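PDB 6SMO: Ketoacyl_synth_N domain-containing protein from Photorhabdus luminescens subsp. laumondii, which probably takes part, together with a partner ketosynthase chain, in building acyl or polyketide chains on an acyl carrier protein. Local coordinates for residues F69-E78 and P135-Y146; P93-C103 and G147-S158. One frame throughout, in Å; residues are numbered along the deposited sequence.

Contact 1: F69-E78 and P135-Y146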
# COMPACT_ATOMS: atom_id res chain seq x y z
N PHE C 69 -13.76 6.04 -3.68
CA PHE C 69 -13.15 5.81 -2.34
C PHE C 69 -12.10 6.89 -2.07
O PHE C 69 -11.97 7.31 -0.90
CB PHE C 69 -12.59 4.38 -2.22
CG PHE C 69 -11.14 4.22 -2.58
CD1 PHE C 69 -10.76 3.96 -3.89
CD2 PHE C 69 -10.15 4.28 -1.61
CE1 PHE C 69 -9.42 3.80 -4.23
CE2 PHE C 69 -8.81 4.12 -1.95
CZ PHE C 69 -8.45 3.88 -3.25
N SER C 70 -11.38 7.33 -3.11
CA SER C 70 -10.41 8.46 -3.05
C SER C 70 -11.17 9.79 -2.92
O SER C 70 -10.66 10.68 -2.21
CB SER C 70 -9.49 8.46 -4.25
OG SER C 70 -8.57 7.38 -4.18
N VAL C 71 -12.33 9.91 -3.58
CA VAL C 71 -13.22 11.11 -3.51
C VAL C 71 -13.70 11.27 -2.06
O VAL C 71 -13.60 12.40 -1.53
CB VAL C 71 -14.40 11.01 -4.50
CG1 VAL C 71 -15.45 12.08 -4.26
CG2 VAL C 71 -13.92 11.04 -5.94
N TYR C 72 -14.20 10.20 -1.45
CA TYR C 72 -14.71 10.16 -0.04
C TYR C 72 -13.58 10.53 0.93
O TYR C 72 -13.85 11.20 1.94
CB TYR C 72 -15.27 8.79 0.32
CG TYR C 72 -16.46 8.31 -0.49
CD1 TYR C 72 -17.39 9.20 -1.01
CD2 TYR C 72 -16.67 6.96 -0.71
CE1 TYR C 72 -18.48 8.76 -1.75
CE2 TYR C 72 -17.75 6.50 -1.44
CZ TYR C 72 -18.66 7.40 -1.96
OH TYR C 72 -19.73 6.95 -2.68
N GLY C 73 -12.35 10.09 0.63
CA GLY C 73 -11.16 10.33 1.46
C GLY C 73 -10.78 11.80 1.51
O GLY C 73 -10.50 12.30 2.62
N ILE C 74 -10.77 12.47 0.35
CA ILE C 74 -10.30 13.89 0.19
C ILE C 74 -11.29 14.84 0.89
O ILE C 74 -10.81 15.77 1.56
CB ILE C 74 -10.10 14.23 -1.30
CG1 ILE C 74 -8.97 13.40 -1.92
CG2 ILE C 74 -9.86 15.72 -1.49
CD1 ILE C 74 -9.04 13.30 -3.43
N VAL C 75 -12.60 14.61 0.74
CA VAL C 75 -13.67 15.46 1.35
C VAL C 75 -13.62 15.31 2.88
O VAL C 75 -13.87 16.31 3.57
CB VAL C 75 -15.07 15.15 0.79
CG1 VAL C 75 -15.16 15.42 -0.70
CG2 VAL C 75 -15.54 13.74 1.10
N ALA C 76 -13.31 14.11 3.38
CA ALA C 76 -13.18 13.79 4.82
C ALA C 76 -11.97 14.52 5.41
O ALA C 76 -12.10 15.09 6.51
CB ALA C 76 -13.09 12.30 5.02
N VAL C 77 -10.83 14.50 4.69
CA VAL C 77 -9.55 15.15 5.10
C VAL C 77 -9.75 16.67 5.13
O VAL C 77 -9.26 17.30 6.09
CB VAL C 77 -8.39 14.73 4.18
CG1 VAL C 77 -7.19 15.67 4.30
CG2 VAL C 77 -7.96 13.30 4.44
N GLU C 78 -10.43 17.23 4.13
CA GLU C 78 -10.66 18.70 3.99
C GLU C 78 -11.49 19.20 5.18
O GLU C 78 -11.14 20.25 5.73
CB GLU C 78 -11.34 19.02 2.66
CG GLU C 78 -11.56 20.51 2.42
CD GLU C 78 -10.30 21.37 2.52
OE1 GLU C 78 -9.31 21.05 1.84
OE2 GLU C 78 -10.33 22.35 3.29
N PRO C 135 -5.39 0.58 -3.26
CA PRO C 135 -5.73 1.24 -2.01
C PRO C 135 -4.83 2.43 -1.65
O PRO C 135 -5.32 3.36 -1.08
CB PRO C 135 -5.52 0.12 -0.99
CG PRO C 135 -5.70 -1.13 -1.76
CD PRO C 135 -5.04 -0.81 -3.07
N ALA C 136 -3.58 2.44 -2.11
CA ALA C 136 -2.59 3.50 -1.81
C ALA C 136 -2.74 4.74 -2.70
O ALA C 136 -1.86 5.56 -2.67
CB ALA C 136 -1.20 2.95 -1.89
N ALA C 137 -3.81 4.74 -3.48
CA ALA C 137 -4.17 5.84 -4.38
C ALA C 137 -4.51 7.07 -3.55
O ALA C 137 -4.09 8.14 -3.91
CB ALA C 137 -5.35 5.39 -5.20
N LEU C 138 -5.23 6.86 -2.45
CA LEU C 138 -5.72 7.98 -1.61
C LEU C 138 -4.56 8.76 -1.02
O LEU C 138 -4.59 9.97 -1.09
CB LEU C 138 -6.63 7.42 -0.51
CG LEU C 138 -7.38 8.44 0.35
CD1 LEU C 138 -7.84 9.62 -0.46
CD2 LEU C 138 -8.55 7.80 1.04
N GLN C 139 -3.55 8.07 -0.50
CA GLN C 139 -2.40 8.75 0.13
C GLN C 139 -1.67 9.60 -0.90
O GLN C 139 -1.31 10.70 -0.55
CB GLN C 139 -1.56 7.75 0.93
CG GLN C 139 -0.29 7.26 0.26
CD GLN C 139 0.29 6.14 1.05
OE1 GLN C 139 -0.16 5.02 0.94
NE2 GLN C 139 1.26 6.43 1.87
N GLY C 140 -1.48 9.09 -2.11
CA GLY C 140 -0.80 9.79 -3.20
C GLY C 140 -1.60 10.97 -3.69
O GLY C 140 -1.00 11.99 -3.97
N GLN C 141 -2.91 10.80 -3.81
CA GLN C 141 -3.80 11.87 -4.29
C GLN C 141 -3.80 13.02 -3.29
O GLN C 141 -3.94 14.14 -3.72
CB GLN C 141 -5.20 11.32 -4.58
CG GLN C 141 -5.28 10.49 -5.85
CD GLN C 141 -4.69 11.13 -7.08
OE1 GLN C 141 -4.38 12.31 -7.11
NE2 GLN C 141 -4.54 10.35 -8.12
N LEU C 142 -3.77 12.71 -1.99
CA LEU C 142 -3.74 13.73 -0.91
C LEU C 142 -2.42 14.49 -0.92
O LEU C 142 -2.42 15.66 -0.63
CB LEU C 142 -3.88 13.03 0.44
CG LEU C 142 -5.25 12.48 0.81
CD1 LEU C 142 -5.17 11.73 2.11
CD2 LEU C 142 -6.30 13.57 0.87
N SER C 143 -1.34 13.78 -1.17
CA SER C 143 0.05 14.30 -1.14
C SER C 143 0.30 15.27 -2.30
O SER C 143 1.16 16.16 -2.14
CB SER C 143 1.06 13.17 -1.14
OG SER C 143 1.03 12.45 -2.36
N LEU C 144 -0.42 15.13 -3.42
CA LEU C 144 -0.33 16.05 -4.59
C LEU C 144 -1.08 17.35 -4.27
O LEU C 144 -0.54 18.43 -4.60
CB LEU C 144 -0.92 15.37 -5.84
CG LEU C 144 -0.14 14.17 -6.38
CD1 LEU C 144 -0.81 13.64 -7.64
CD2 LEU C 144 1.31 14.52 -6.67
N LEU C 145 -2.27 17.26 -3.67
CA LEU C 145 -3.17 18.42 -3.40
C LEU C 145 -2.57 19.32 -2.31
O LEU C 145 -2.51 20.54 -2.54
CB LEU C 145 -4.56 17.91 -2.98
CG LEU C 145 -5.41 17.33 -4.11
CD1 LEU C 145 -6.57 16.51 -3.54
CD2 LEU C 145 -5.94 18.42 -5.02
N TYR C 146 -2.14 18.73 -1.19
CA TYR C 146 -1.67 19.45 0.03
C TYR C 146 -0.14 19.57 0.04
O TYR C 146 0.37 20.52 0.68
CB TYR C 146 -2.18 18.76 1.29
CG TYR C 146 -3.68 18.76 1.43
CD1 TYR C 146 -4.36 19.92 1.77
CD2 TYR C 146 -4.43 17.61 1.23
CE1 TYR C 146 -5.74 19.94 1.90
CE2 TYR C 146 -5.80 17.61 1.36
CZ TYR C 146 -6.47 18.77 1.70
OH TYR C 146 -7.83 18.78 1.83
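Leu-138 is the main knob of this helix pair, pushing its forked tip into a hollow formed by Phe-69, Ser-70, Gly-73 and Ile-74. Gly-73 makes the floor, and with no side chain in the way Leu-138 CD2 comes to 3.7 Å from Gly-73 CA. The other branch, CD1, faces backbone as well, lying 3.5 Å from Ser-70 O. With CG anti to the backbone N (chi1 -172°), the leucine leans out toward the facing helix. The axes of 69-78 and 137-146 approach to 9.4 Å at a crossing angle of -47°, and the backbones lie closer at Ser-70 and Leu-138 than at Ile-74 and Leu-142.

Where the gap widens, branched side chains fill it. Ile-74 and Leu-142 lie alongside one another, pointing opposite ways, with Ile-74 CG1 3.9 Å from Leu-142 CD2, while Ile-74 CG2 turns to Leu-145 CD1. Val-77 fits between Leu-142 and Tyr-146: its CG2 rests on the leucine, and its CG1 lies against Tyr-146 CE2. Beyond this apolar row, Tyr-146 OH donates to Glu-78 OE1 over 2.7 Å, reaching the oxygen from above the carboxylate plane. Tyrosine suits this border, its ring packing inward while its hydroxyl meets the partly exposed acid. At the other end Phe-69 turns its ring edge to Pro-135 O and sets CZ 4.0 Å from Ala-137 CB, a methyl small enough to fit beside the ring. Trp-133 and Phe-134, just before Pro-135, line the bound polyketone's pocket.

Both helices lie on the thiolase-type sheet. Leu-138 and Leu-142 rest on Val-100 and Ile-98 of strand 96-101, and Val-77 on Leu-182 and Phe-224 of strands 180-187 and 218-229. Helix 137-146 also faces the partner PKS_KS chain, Leu-144 meeting Tyr-296 of that chain.

Contact 2: P93-C103 and G147-S158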
# COMPACT_ATOMS: atom_id res chain seq x y z
N PRO C 93 6.09 20.93 4.72
CA PRO C 93 5.57 19.71 4.09
C PRO C 93 6.31 18.43 4.50
O PRO C 93 5.70 17.37 4.43
CB PRO C 93 5.75 19.98 2.58
CG PRO C 93 6.85 21.01 2.50
CD PRO C 93 6.68 21.86 3.74
N ASN C 94 7.57 18.54 4.92
CA ASN C 94 8.45 17.39 5.30
C ASN C 94 8.04 16.83 6.67
O ASN C 94 8.51 15.72 6.99
CB ASN C 94 9.93 17.79 5.31
CG ASN C 94 10.46 18.17 3.95
OD1 ASN C 94 9.75 18.08 2.95
ND2 ASN C 94 11.71 18.61 3.90
N ARG C 95 7.22 17.56 7.44
CA ARG C 95 6.81 17.18 8.82
C ARG C 95 5.31 16.87 8.88
O ARG C 95 4.73 16.98 9.99
CB ARG C 95 7.17 18.31 9.80
CG ARG C 95 8.64 18.71 9.81
CD ARG C 95 9.58 17.56 10.12
NE ARG C 95 9.28 16.91 11.39
CZ ARG C 95 9.90 15.82 11.85
NH1 ARG C 95 10.85 15.24 11.14
NH2 ARG C 95 9.55 15.31 13.02
N VAL C 96 4.69 16.50 7.76
CA VAL C 96 3.25 16.10 7.68
C VAL C 96 3.13 14.84 6.83
O VAL C 96 3.61 14.85 5.68
CB VAL C 96 2.36 17.23 7.12
CG1 VAL C 96 0.88 16.87 7.21
CG2 VAL C 96 2.62 18.56 7.81
N GLY C 97 2.50 13.79 7.38
CA GLY C 97 2.28 12.49 6.70
C GLY C 97 0.80 12.18 6.56
O GLY C 97 -0.02 12.92 7.14
N ILE C 98 0.47 11.13 5.81
CA ILE C 98 -0.93 10.67 5.53
C ILE C 98 -1.00 9.16 5.74
O ILE C 98 -0.32 8.43 4.98
CB ILE C 98 -1.36 11.06 4.10
CG1 ILE C 98 -1.17 12.55 3.82
CG2 ILE C 98 -2.79 10.61 3.82
CD1 ILE C 98 -0.99 12.88 2.36
N TYR C 99 -1.79 8.70 6.72
CA TYR C 99 -2.02 7.26 7.02
C TYR C 99 -3.46 6.89 6.62
O TYR C 99 -4.41 7.55 7.09
CB TYR C 99 -1.72 6.95 8.49
CG TYR C 99 -0.31 6.50 8.73
CD1 TYR C 99 0.76 7.38 8.62
CD2 TYR C 99 -0.02 5.18 9.04
CE1 TYR C 99 2.06 6.97 8.83
CE2 TYR C 99 1.28 4.75 9.25
CZ TYR C 99 2.33 5.65 9.14
OH TYR C 99 3.61 5.24 9.35
N VAL C 100 -3.59 5.88 5.76
CA VAL C 100 -4.92 5.47 5.21
C VAL C 100 -5.17 3.98 5.44
O VAL C 100 -4.21 3.22 5.50
CB VAL C 100 -5.00 5.80 3.70
CG1 VAL C 100 -6.39 5.68 3.12
CG2 VAL C 100 -4.41 7.16 3.38
N GLY C 101 -6.44 3.62 5.61
CA GLY C 101 -6.95 2.24 5.71
C GLY C 101 -7.99 1.98 4.63
O GLY C 101 -9.00 2.70 4.61
N ASN C 102 -7.73 1.01 3.75
CA ASN C 102 -8.64 0.65 2.62
C ASN C 102 -8.40 -0.81 2.22
O ASN C 102 -7.23 -1.17 1.98
CB ASN C 102 -8.45 1.59 1.42
CG ASN C 102 -9.37 1.25 0.27
OD1 ASN C 102 -8.91 0.82 -0.79
ND2 ASN C 102 -10.67 1.41 0.48
N CYS C 103 -9.48 -1.60 2.14
CA CYS C 103 -9.45 -3.07 1.95
C CYS C 103 -9.84 -3.45 0.51
O CYS C 103 -9.09 -4.23 -0.11
CB CYS C 103 -10.39 -3.76 2.94
SG CYS C 103 -9.99 -3.40 4.67
N GLY C 147 0.58 18.65 -0.61
CA GLY C 147 2.05 18.68 -0.74
C GLY C 147 2.76 18.02 0.43
O GLY C 147 3.98 18.24 0.57
N PHE C 148 2.04 17.23 1.24
CA PHE C 148 2.57 16.54 2.45
C PHE C 148 3.58 15.48 2.01
O PHE C 148 3.24 14.64 1.15
CB PHE C 148 1.42 15.94 3.27
CG PHE C 148 0.40 16.93 3.79
CD1 PHE C 148 0.77 18.21 4.16
CD2 PHE C 148 -0.93 16.55 3.93
CE1 PHE C 148 -0.18 19.11 4.64
CE2 PHE C 148 -1.87 17.45 4.41
CZ PHE C 148 -1.50 18.72 4.77
N SER C 149 4.78 15.50 2.61
CA SER C 149 5.99 14.79 2.12
C SER C 149 6.56 13.80 3.15
O SER C 149 7.50 13.07 2.77
CB SER C 149 7.05 15.78 1.69
OG SER C 149 6.60 16.54 0.58
N ALA C 150 6.03 13.75 4.38
CA ALA C 150 6.54 12.87 5.46
C ALA C 150 6.02 11.44 5.27
O ALA C 150 5.12 11.24 4.43
CB ALA C 150 6.15 13.41 6.82
N GLN C 151 6.58 10.50 6.04
CA GLN C 151 6.23 9.06 6.04
C GLN C 151 4.71 8.90 5.90
O GLN C 151 3.98 9.46 6.75
CB GLN C 151 6.74 8.40 7.33
CG GLN C 151 6.53 6.89 7.38
CD GLN C 151 7.19 6.27 8.59
OE1 GLN C 151 8.41 6.36 8.76
NE2 GLN C 151 6.40 5.64 9.44
N SER C 152 4.26 8.18 4.87
CA SER C 152 2.83 7.98 4.52
C SER C 152 2.59 6.53 4.10
O SER C 152 3.20 6.10 3.10
CB SER C 152 2.41 8.94 3.43
OG SER C 152 2.46 10.28 3.90
N LYS C 153 1.70 5.82 4.80
CA LYS C 153 1.45 4.38 4.53
C LYS C 153 -0.05 4.08 4.40
O LYS C 153 -0.86 4.86 4.89
CB LYS C 153 1.99 3.51 5.66
CG LYS C 153 3.43 3.75 6.04
CD LYS C 153 4.35 3.42 4.91
CE LYS C 153 5.43 4.45 4.72
NZ LYS C 153 5.67 4.66 3.27
N THR C 154 -0.36 2.98 3.71
CA THR C 154 -1.74 2.49 3.52
C THR C 154 -1.78 1.04 4.01
O THR C 154 -0.86 0.29 3.68
CB THR C 154 -2.19 2.54 2.06
OG1 THR C 154 -2.05 3.86 1.55
CG2 THR C 154 -3.63 2.11 1.89
N PHE C 155 -2.82 0.69 4.76
CA PHE C 155 -3.00 -0.69 5.28
C PHE C 155 -4.25 -1.26 4.62
O PHE C 155 -5.20 -0.52 4.45
CB PHE C 155 -3.19 -0.66 6.79
CG PHE C 155 -1.98 -0.23 7.57
CD1 PHE C 155 -1.69 1.10 7.75
CD2 PHE C 155 -1.14 -1.18 8.13
CE1 PHE C 155 -0.58 1.49 8.48
CE2 PHE C 155 -0.03 -0.79 8.86
CZ PHE C 155 0.25 0.55 9.03
N SER C 156 -4.21 -2.54 4.26
CA SER C 156 -5.38 -3.21 3.64
C SER C 156 -5.73 -4.45 4.46
O SER C 156 -6.43 -5.31 3.94
CB SER C 156 -5.10 -3.57 2.21
OG SER C 156 -4.84 -2.40 1.45
N THR C 157 -5.27 -4.50 5.71
CA THR C 157 -5.56 -5.63 6.63
C THR C 157 -7.08 -5.69 6.85
O THR C 157 -7.64 -4.69 7.33
CB THR C 157 -4.81 -5.49 7.96
OG1 THR C 157 -3.49 -5.03 7.70
CG2 THR C 157 -4.75 -6.79 8.73
N SER C 158 -7.70 -6.82 6.51
CA SER C 158 -9.18 -7.02 6.55
C SER C 158 -9.75 -6.50 7.87
O SER C 158 -9.25 -6.93 8.93
CB SER C 158 -9.54 -8.47 6.33
OG SER C 158 -9.47 -8.80 4.95
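Tyr-99 gathers three residues of 147-158 around its ring. Lys-153 lays its CB over one face, a CH-pi contact with CB 4.3 Å from the Tyr-99 ring centroid. Phe-155 meets the ring edge to edge, its CE1 3.8 Å from Tyr-99 CD2. The phenol oxygen accepts from Gln-151 NE2 at 2.8 Å, with 164° at the hydrogen and the oxygen in the amide plane. Gln-151 spans that distance because its CG is anti to the backbone N (chi1 -175°) and its chain runs extended beyond. An aromatic with a polar end thus fits a site lined by carbon on one face and one edge, with a donor at its far end.

Phe-148 fills the N-terminal end of the pairing. Val-96 CG1 sits over the middle of its ring, 3.4 Å from the centroid, and Ile-98 CD1 touches the rim in the ring plane. Both are beta-branched, favourable in an extended strand and broad enough to cover an aromatic.

Ile-98 also shows how the pairing changes along its length: its amide bonds to the side-chain oxygen Ser-152 OG (2.9 Å), which has a second partner in Asn-293 of the PKS_KS chain. Regular parallel pairing follows, as Lys-153 O accepts from Val-100 N, Val-100 O from Phe-155 N, and Phe-155 O from Asn-102 N. Ser-156 OG adds a bond to Asn-102 O at 2.7 Å, and also meets Ser-188 of the PKS_KS chain.

Lys-153 carries its amine away from the tyrosine to a salt bridge with Asp-196 of the PKS_KS chain, and backbone bonds leave Ser-149, Thr-154 and Ser-156 for the same chain. Polar groups therefore serve both neighbours of 147-158, consistent with a sheet that continues across this interface, as in thiolase-fold relatives.

In the fold
Both contacts are largely buried and share one stretch of the fold: helix 137-146 lies on the crossover from strand 96-101 to the parallel strand 154-155, while helix 68-84 precedes strand 96-101. Contact 1 joins two helices of the layer over the sheet, almost wholly through apolar shape, with a single polar bond at its partly exposed end. Contact 2 lies within the sheet itself and depends mainly on backbone bonds, with serines and a glutamine adding to them. The two meet where Leu-142 packs on Ile-98. Each also borders the PKS_KS chain, but the strand segment makes salt-bridge and backbone links there, whereas contact 1 offers chiefly packing.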